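Local coordinates for monomethylamine methyltransferase MtmB1 (Methanosarcina barkeri, PDB 1NTH), which catalyses transfer of the methyl group from monomethylamine to the corrinoid cofactor of its partner protein MtmC, a step in methanogenesis from methylamine, at residues 45-50 with 60-65; 54-59 with 322-327. All coordinates share one frame; numbering follows the deposited sequence. Where two conformers were deposited one is given.

Overall arrangement
Both contacts are made by helix 56-73, an N-terminal helix that precedes the strands of the TIM barrel. In contact 1 its residues 60-65 receive the loop 45-50 that comes just before the helix; in contact 2 the helix start, 54-59, meets 322-327, more than 260 residues later, at the end of helix 309-325. Their centres lie about 9 Å apart on the same side of the chain's centre, and in sequence their segments alternate. They also touch: Met58 packs against Leu45 and Asp46, and Phe325 against Glu60. Together they lay the N-terminal loop and helix against the barrel helices 271-288 and 309-325, within one subunit.

Contact 1: residues 45-50 with 60-65; sequences LDFKGE and EKLFKA
The 2.9 Å backbone bond from Ala65 N to Lys61 O joins two helix residues that both lean on Leu45, and no hydrogen bond crosses from loop to helix. Leu45 divides its methyls: CD2 lies 3.8 Å from Leu62 N and also reaches Lys61 CB, while CD1 meets Leu62 CD1 at 4.0 Å and, a little farther off, Ala65 CB. The side chains of Leu45 and Leu62 cross at about a right angle. With CG anti to the backbone N (chi1 169°), Leu62 spreads its methyls between two partners, CD1 to Leu45 and CD2 obliquely to Phe47 CZ, 4.0 Å. Shrinking Leu45 to an alanine would probably leave Leu62 CD1 and Ala65 CB without their methyl partner and open a gap beside the helix. Behind Phe47 the chain reverses through a type I' turn closed by Glu50 N to Phe47 O, 3.0 Å, and an Asx turn in which Asp46 OD1 takes Lys48 N from above the carboxylate plane. Trp317 stacks on the Phe47 ring, and Lys61 NZ bonds to Tyr43 O. The loop is thus held to the helix by aliphatic packing, while the hydrogen bonds described lie within the loop, within the helix or go to other neighbours.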
ATOM      1  N   LEU A  45       2.712  -8.190  54.055  1.00 22.80           N
ATOM      2  CA  LEU A  45       2.460  -6.971  53.299  1.00 22.89           C
ATOM      3  C   LEU A  45       1.702  -5.924  54.108  1.00 23.68           C
ATOM      4  O   LEU A  45       0.664  -6.209  54.704  1.00 24.44           O
ATOM      5  CB  LEU A  45       1.694  -7.294  52.014  1.00 21.86           C
ATOM      6  CG  LEU A  45       2.372  -8.301  51.081  1.00 22.30           C
ATOM      7  CD1 LEU A  45       1.525  -8.474  49.825  1.00 22.91           C
ATOM      8  CD2 LEU A  45       3.773  -7.820  50.720  1.00 22.43           C
ATOM      9  N   ASP A  46       2.242  -4.711  54.120  1.00 23.61           N
ATOM     10  CA  ASP A  46       1.655  -3.584  54.835  1.00 24.48           C
ATOM     11  C   ASP A  46       2.094  -2.330  54.083  1.00 24.14           C
ATOM     12  O   ASP A  46       3.274  -1.979  54.093  1.00 23.89           O
ATOM     13  CB  ASP A  46       2.185  -3.537  56.271  1.00 26.32           C
ATOM     14  CG  ASP A  46       1.488  -2.488  57.121  1.00 28.92           C
ATOM     15  OD1 ASP A  46       0.823  -1.596  56.556  1.00 29.19           O
ATOM     16  OD2 ASP A  46       1.615  -2.551  58.364  1.00 31.52           O
ATOM     17  N   PHE A  47       1.150  -1.662  53.427  1.00 23.94           N
ATOM     18  CA  PHE A  47       1.471  -0.467  52.650  1.00 24.29           C
ATOM     19  C   PHE A  47       1.595   0.800  53.490  1.00 25.76           C
ATOM     20  O   PHE A  47       2.008   1.849  52.994  1.00 25.82           O
ATOM     21  CB  PHE A  47       0.435  -0.271  51.540  1.00 22.74           C
ATOM     22  CG  PHE A  47       0.407  -1.389  50.527  1.00 21.02           C
ATOM     23  CD1 PHE A  47       1.371  -2.400  50.543  1.00 22.02           C
ATOM     24  CD2 PHE A  47      -0.579  -1.423  49.545  1.00 21.71           C
ATOM     25  CE1 PHE A  47       1.349  -3.425  49.596  1.00 21.22           C
ATOM     26  CE2 PHE A  47      -0.606  -2.444  48.595  1.00 19.98           C
ATOM     27  CZ  PHE A  47       0.356  -3.445  48.621  1.00 20.25           C
ATOM     28  N   LYS A  48       1.225   0.698  54.762  1.00 26.95           N
ATOM     29  CA  LYS A  48       1.328   1.813  55.698  1.00 28.00           C
ATOM     30  C   LYS A  48       0.832   3.169  55.190  1.00 27.95           C
ATOM     31  O   LYS A  48       1.491   4.192  55.385  1.00 28.64           O
ATOM     32  CB  LYS A  48       2.779   1.930  56.167  1.00 29.14           C
ATOM     33  CG  LYS A  48       3.305   0.639  56.777  1.00 31.16           C
ATOM     34  CD  LYS A  48       4.801   0.684  57.023  1.00 33.22           C
ATOM     35  CE  LYS A  48       5.292  -0.650  57.567  1.00 35.56           C
ATOM     36  NZ  LYS A  48       6.773  -0.694  57.717  1.00 38.02           N
ATOM     37  N   GLY A  49      -0.327   3.171  54.540  1.00 27.53           N
ATOM     38  CA  GLY A  49      -0.907   4.411  54.056  1.00 27.61           C
ATOM     39  C   GLY A  49      -0.260   5.116  52.876  1.00 27.11           C
ATOM     40  O   GLY A  49      -0.722   6.186  52.478  1.00 28.53           O
ATOM     41  N   GLU A  50       0.800   4.543  52.315  1.00 25.96           N
ATOM     42  CA  GLU A  50       1.468   5.167  51.174  1.00 26.43           C
ATOM     43  C   GLU A  50       0.742   4.884  49.867  1.00 23.87           C
ATOM     44  O   GLU A  50       0.228   3.786  49.667  1.00 22.86           O
ATOM     45  CB  GLU A  50       2.904   4.659  51.032  1.00 27.72           C
ATOM     46  CG  GLU A  50       3.878   5.142  52.083  1.00 33.03           C
ATOM     47  CD  GLU A  50       5.318   4.907  51.661  1.00 36.69           C
ATOM     48  OE1 GLU A  50       5.674   3.744  51.366  1.00 38.18           O
ATOM     49  OE2 GLU A  50       6.096   5.884  51.616  1.00 40.21           O
ATOM     50  N   GLU A  60       9.365  -5.906  46.734  1.00 20.01           N
ATOM     51  CA  GLU A  60       9.824  -7.205  46.263  1.00 20.90           C
ATOM     52  C   GLU A  60       8.933  -8.316  46.808  1.00 19.56           C
ATOM     53  O   GLU A  60       8.660  -9.294  46.115  1.00 19.51           O
ATOM     54  CB  GLU A  60      11.279  -7.451  46.670  1.00 23.19           C
ATOM     55  CG  GLU A  60      11.775  -8.842  46.312  1.00 30.66           C
ATOM     56  CD  GLU A  60      13.278  -8.983  46.441  1.00 35.67           C
ATOM     57  OE1 GLU A  60      13.844  -8.472  47.430  1.00 39.24           O
ATOM     58  OE2 GLU A  60      13.891  -9.616  45.554  1.00 38.73           O
ATOM     59  N   LYS A  61       8.476  -8.170  48.047  1.00 19.30           N
ATOM     60  CA  LYS A  61       7.596  -9.182  48.622  1.00 19.22           C
ATOM     61  C   LYS A  61       6.246  -9.157  47.909  1.00 19.37           C
ATOM     62  O   LYS A  61       5.628 -10.199  47.702  1.00 19.67           O
ATOM     63  CB  LYS A  61       7.420  -8.947  50.124  1.00 22.11           C
ATOM     64  CG  LYS A  61       8.703  -9.181  50.910  1.00 25.52           C
ATOM     65  CD  LYS A  61       8.468  -9.165  52.411  1.00 27.86           C
ATOM     66  CE  LYS A  61       7.961  -7.817  52.889  1.00 31.69           C
ATOM     67  NZ  LYS A  61       7.658  -7.834  54.353  1.00 34.81           N
ATOM     68  N   LEU A  62       5.797  -7.966  47.526  1.00 19.01           N
ATOM     69  CA  LEU A  62       4.531  -7.839  46.809  1.00 18.45           C
ATOM     70  C   LEU A  62       4.657  -8.514  45.445  1.00 17.81           C
ATOM     71  O   LEU A  62       3.727  -9.171  44.981  1.00 17.66           O
ATOM     72  CB  LEU A  62       4.155  -6.365  46.620  1.00 18.02           C
ATOM     73  CG  LEU A  62       2.984  -6.091  45.667  1.00 17.96           C
ATOM     74  CD1 LEU A  62       1.738  -6.839  46.136  1.00 18.83           C
ATOM     75  CD2 LEU A  62       2.715  -4.590  45.596  1.00 17.92           C
ATOM     76  N   PHE A  63       5.809  -8.354  44.802  1.00 18.24           N
ATOM     77  CA  PHE A  63       6.010  -8.977  43.500  1.00 18.49           C
ATOM     78  C   PHE A  63       5.974 -10.493  43.646  1.00 19.07           C
ATOM     79  O   PHE A  63       5.320 -11.188  42.865  1.00 18.13           O
ATOM     80  CB  PHE A  63       7.351  -8.559  42.891  1.00 19.40           C
ATOM     81  CG  PHE A  63       7.633  -9.205  41.564  1.00 21.45           C
ATOM     82  CD1 PHE A  63       6.891  -8.862  40.438  1.00 21.58           C
ATOM     83  CD2 PHE A  63       8.607 -10.191  41.449  1.00 23.20           C
ATOM     84  CE1 PHE A  63       7.118  -9.490  39.214  1.00 21.99           C
ATOM     85  CE2 PHE A  63       8.841 -10.826  40.229  1.00 24.16           C
ATOM     86  CZ  PHE A  63       8.092 -10.474  39.112  1.00 22.86           C
ATOM     87  N   LYS A  64       6.683 -11.006  44.646  1.00 19.06           N
ATOM     88  CA  LYS A  64       6.715 -12.444  44.878  1.00 19.41           C
ATOM     89  C   LYS A  64       5.317 -12.965  45.190  1.00 18.53           C
ATOM     90  O   LYS A  64       4.940 -14.044  44.742  1.00 19.09           O
ATOM     91  CB  LYS A  64       7.673 -12.778  46.022  1.00 21.79           C
ATOM     92  CG  LYS A  64       9.135 -12.560  45.662  1.00 25.04           C
ATOM     93  CD  LYS A  64      10.036 -12.928  46.831  0.50 27.09           C
ATOM     94  CE  LYS A  64      11.503 -12.780  46.463  0.50 29.52           C
ATOM     95  NZ  LYS A  64      12.404 -13.133  47.597  0.50 30.86           N
ATOM     96  N   ALA A  65       4.551 -12.191  45.952  1.00 18.70           N
ATOM     97  CA  ALA A  65       3.185 -12.577  46.304  1.00 18.08           C
ATOM     98  C   ALA A  65       2.315 -12.663  45.049  1.00 18.76           C
ATOM     99  O   ALA A  65       1.563 -13.622  44.866  1.00 18.52           O
ATOM    100  CB  ALA A  65       2.592 -11.568  47.279  1.00 17.71           C
TER

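Contact 2: residues 54-59 with 322-327; sequences TDKDMM and ISEFTD
Lys56 and Glu324 cross at about a right angle, the lysine fully extended and the glutamate bent. With CG anti to its backbone N (chi1 -177°), Lys56 reaches across to the second helix, and in the conformer given its NZ forms a long salt bridge of 3.4 Å with Glu324 OE1; a second conformer of the lysine exists, so the bridge is probably not permanent. Chi1 of Glu324 (176°) sets its CG over one face of the Phe325 ring, offset toward the rim; the bend at chi2 then turns the carboxylate to Lys56. That ring presents its edge to the other helix: Met59 CB lies in the ring plane, 4.0 Å from Phe325 CE1, and Lys56 O is near the plane beside CZ. Met59 is bent at chi3, which brings its CE within 3.8 Å of Glu324 CB; the Met59 and Glu324 side chains also cross at about a right angle. Beyond the pair, the Phe63 ring meets that of Phe325 at a shallow angle. The helix ends here are tied by their own side chains. Asp55 is the N-cap of helix 56-73, its OD1 taking Met58 N at 3.0 Å; at the other helix end Thr326 OG1 lies 2.7 Å from Ile322 O, which Thr326 N grips from the opposite face. Helix 309-325 links parallel strands 293-300 and 330-333, a beta-alpha-beta crossover of the TIM barrel, so an N-terminal helix here packs against the end of a barrel helix.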
ATOM      1  N   THR A  54       8.011   3.351  48.758  1.00 28.88           N
ATOM      2  CA  THR A  54       9.383   3.837  48.829  1.00 31.68           C
ATOM      3  C   THR A  54      10.215   2.771  49.543  1.00 31.99           C
ATOM      4  O   THR A  54      11.389   2.979  49.842  1.00 34.29           O
ATOM      5  CB  THR A  54       9.478   5.162  49.619  1.00 32.20           C
ATOM      6  OG1 THR A  54       8.990   4.966  50.953  1.00 35.09           O
ATOM      7  CG2 THR A  54       8.649   6.245  48.944  1.00 35.00           C
ATOM      8  N   ASP A  55       9.588   1.629  49.815  1.00 30.79           N
ATOM      9  CA  ASP A  55      10.246   0.509  50.486  1.00 29.28           C
ATOM     10  C   ASP A  55      10.424  -0.616  49.472  1.00 28.49           C
ATOM     11  O   ASP A  55       9.493  -1.383  49.219  1.00 26.99           O
ATOM     12  CB  ASP A  55       9.383   0.009  51.649  1.00 30.52           C
ATOM     13  CG  ASP A  55      10.070  -1.068  52.473  1.00 32.04           C
ATOM     14  OD1 ASP A  55      10.856  -1.856  51.910  1.00 31.94           O
ATOM     15  OD2 ASP A  55       9.810  -1.135  53.693  1.00 36.00           O
ATOM     16  N   LYS A  56      11.616  -0.724  48.895  1.00 27.44           N
ATOM     17  CA  LYS A  56      11.867  -1.756  47.899  1.00 28.83           C
ATOM     18  C   LYS A  56      11.735  -3.177  48.434  1.00 27.46           C
ATOM     19  O   LYS A  56      11.382  -4.088  47.686  1.00 27.73           O
ATOM     20  CB  LYS A  56      13.246  -1.557  47.257  1.00 29.96           C
ATOM     21  CG  LYS A  56      13.568  -2.557  46.159  0.50 31.57           C
ATOM     22  CD  LYS A  56      14.946  -2.304  45.565  0.50 33.83           C
ATOM     23  CE  LYS A  56      15.263  -3.313  44.471  0.50 34.74           C
ATOM     24  NZ  LYS A  56      16.616  -3.090  43.885  0.50 37.20           N
ATOM     25  N   ASP A  57      12.014  -3.373  49.719  1.00 27.09           N
ATOM     26  CA  ASP A  57      11.894  -4.703  50.307  1.00 27.29           C
ATOM     27  C   ASP A  57      10.434  -5.143  50.301  1.00 24.68           C
ATOM     28  O   ASP A  57      10.121  -6.289  49.975  1.00 23.19           O
ATOM     29  CB  ASP A  57      12.439  -4.709  51.739  0.50 29.66           C
ATOM     30  CG  ASP A  57      13.937  -4.479  51.795  0.50 31.87           C
ATOM     31  OD1 ASP A  57      14.676  -5.204  51.097  0.50 32.22           O
ATOM     32  OD2 ASP A  57      14.377  -3.577  52.540  0.50 33.79           O
ATOM     33  N   MET A  58       9.544  -4.224  50.665  1.00 22.91           N
ATOM     34  CA  MET A  58       8.115  -4.514  50.694  1.00 22.10           C
ATOM     35  C   MET A  58       7.620  -4.728  49.263  1.00 21.68           C
ATOM     36  O   MET A  58       6.768  -5.582  49.009  1.00 20.79           O
ATOM     37  CB  MET A  58       7.356  -3.355  51.347  1.00 21.46           C
ATOM     38  CG  MET A  58       5.882  -3.630  51.617  1.00 23.24           C
ATOM     39  SD  MET A  58       5.626  -4.984  52.791  1.00 25.68           S
ATOM     40  CE  MET A  58       5.967  -4.146  54.342  1.00 25.66           C
ATOM     41  N   MET A  59       8.165  -3.954  48.328  1.00 20.89           N
ATOM     42  CA  MET A  59       7.776  -4.078  46.927  1.00 20.27           C
ATOM     43  C   MET A  59       8.171  -5.440  46.377  1.00 19.75           C
ATOM     44  O   MET A  59       7.406  -6.063  45.641  1.00 18.78           O
ATOM     45  CB  MET A  59       8.427  -2.968  46.099  1.00 20.68           C
ATOM     46  CG  MET A  59       7.877  -1.589  46.407  1.00 20.56           C
ATOM     47  SD  MET A  59       8.884  -0.282  45.689  1.00 24.72           S
ATOM     48  CE  MET A  59       8.591  -0.568  43.941  1.00 20.98           C
ATOM     49  N   ILE A 322       5.584  -3.424  39.498  1.00 17.11           N
ATOM     50  CA  ILE A 322       5.740  -3.971  38.156  1.00 17.35           C
ATOM     51  C   ILE A 322       6.863  -3.222  37.428  1.00 18.39           C
ATOM     52  O   ILE A 322       7.643  -3.824  36.687  1.00 19.58           O
ATOM     53  CB  ILE A 322       4.412  -3.857  37.365  1.00 17.96           C
ATOM     54  CG1 ILE A 322       3.418  -4.910  37.873  1.00 18.87           C
ATOM     55  CG2 ILE A 322       4.665  -4.019  35.863  1.00 19.89           C
ATOM     56  CD1 ILE A 322       3.867  -6.346  37.664  1.00 20.10           C
ATOM     57  N   SER A 323       6.957  -1.916  37.657  1.00 18.25           N
ATOM     58  CA  SER A 323       7.993  -1.105  37.014  1.00 20.22           C
ATOM     59  C   SER A 323       9.381  -1.444  37.542  1.00 20.78           C
ATOM     60  O   SER A 323      10.365  -1.420  36.802  1.00 20.71           O
ATOM     61  CB  SER A 323       7.728   0.384  37.241  1.00 20.56           C
ATOM     62  OG  SER A 323       6.505   0.780  36.649  1.00 23.73           O
ATOM     63  N   GLU A 324       9.452  -1.762  38.827  1.00 20.28           N
ATOM     64  CA  GLU A 324      10.720  -2.086  39.461  1.00 21.67           C
ATOM     65  C   GLU A 324      11.284  -3.452  39.085  1.00 21.31           C
ATOM     66  O   GLU A 324      12.482  -3.579  38.826  1.00 22.20           O
ATOM     67  CB  GLU A 324      10.570  -2.011  40.985  1.00 24.48           C
ATOM     68  CG  GLU A 324      11.817  -2.438  41.756  1.00 28.59           C
ATOM     69  CD  GLU A 324      12.928  -1.405  41.703  1.00 33.16           C
ATOM     70  OE1 GLU A 324      14.086  -1.765  42.002  1.00 36.43           O
ATOM     71  OE2 GLU A 324      12.642  -0.234  41.375  1.00 33.97           O
ATOM     72  N   PHE A 325      10.424  -4.465  39.033  1.00 20.19           N
ATOM     73  CA  PHE A 325      10.882  -5.819  38.756  1.00 20.34           C
ATOM     74  C   PHE A 325      10.637  -6.424  37.382  1.00 20.57           C
ATOM     75  O   PHE A 325      11.065  -7.549  37.127  1.00 20.24           O
ATOM     76  CB  PHE A 325      10.336  -6.758  39.836  1.00 21.92           C
ATOM     77  CG  PHE A 325      10.709  -6.337  41.226  1.00 22.26           C
ATOM     78  CD1 PHE A 325       9.833  -5.580  41.997  1.00 22.98           C
ATOM     79  CD2 PHE A 325      11.967  -6.636  41.740  1.00 24.27           C
ATOM     80  CE1 PHE A 325      10.207  -5.118  43.258  1.00 23.44           C
ATOM     81  CE2 PHE A 325      12.352  -6.180  42.998  1.00 24.66           C
ATOM     82  CZ  PHE A 325      11.470  -5.418  43.759  1.00 23.74           C
ATOM     83  N   THR A 326       9.952  -5.700  36.501  1.00 18.19           N
ATOM     84  CA  THR A 326       9.700  -6.204  35.152  1.00 17.98           C
ATOM     85  C   THR A 326       9.780  -5.057  34.161  1.00 17.43           C
ATOM     86  O   THR A 326       9.920  -3.893  34.546  1.00 19.23           O
ATOM     87  CB  THR A 326       8.291  -6.836  34.994  1.00 17.75           C
ATOM     88  OG1 THR A 326       7.314  -5.799  34.843  1.00 17.42           O
ATOM     89  CG2 THR A 326       7.936  -7.684  36.206  1.00 19.67           C
ATOM     90  N   ASP A 327       9.681  -5.399  32.882  1.00 17.28           N
ATOM     91  CA  ASP A 327       9.711  -4.410  31.818  1.00 18.22           C
ATOM     92  C   ASP A 327       8.330  -4.325  31.173  1.00 17.90           C
ATOM     93  O   ASP A 327       8.177  -3.813  30.067  1.00 17.70           O
ATOM     94  CB  ASP A 327      10.767  -4.793  30.782  1.00 20.83           C
ATOM     95  CG  ASP A 327      12.180  -4.581  31.293  1.00 25.03           C
ATOM     96  OD1 ASP A 327      13.099  -5.269  30.807  1.00 29.40           O
ATOM     97  OD2 ASP A 327      12.373  -3.714  32.173  1.00 26.87           O
TER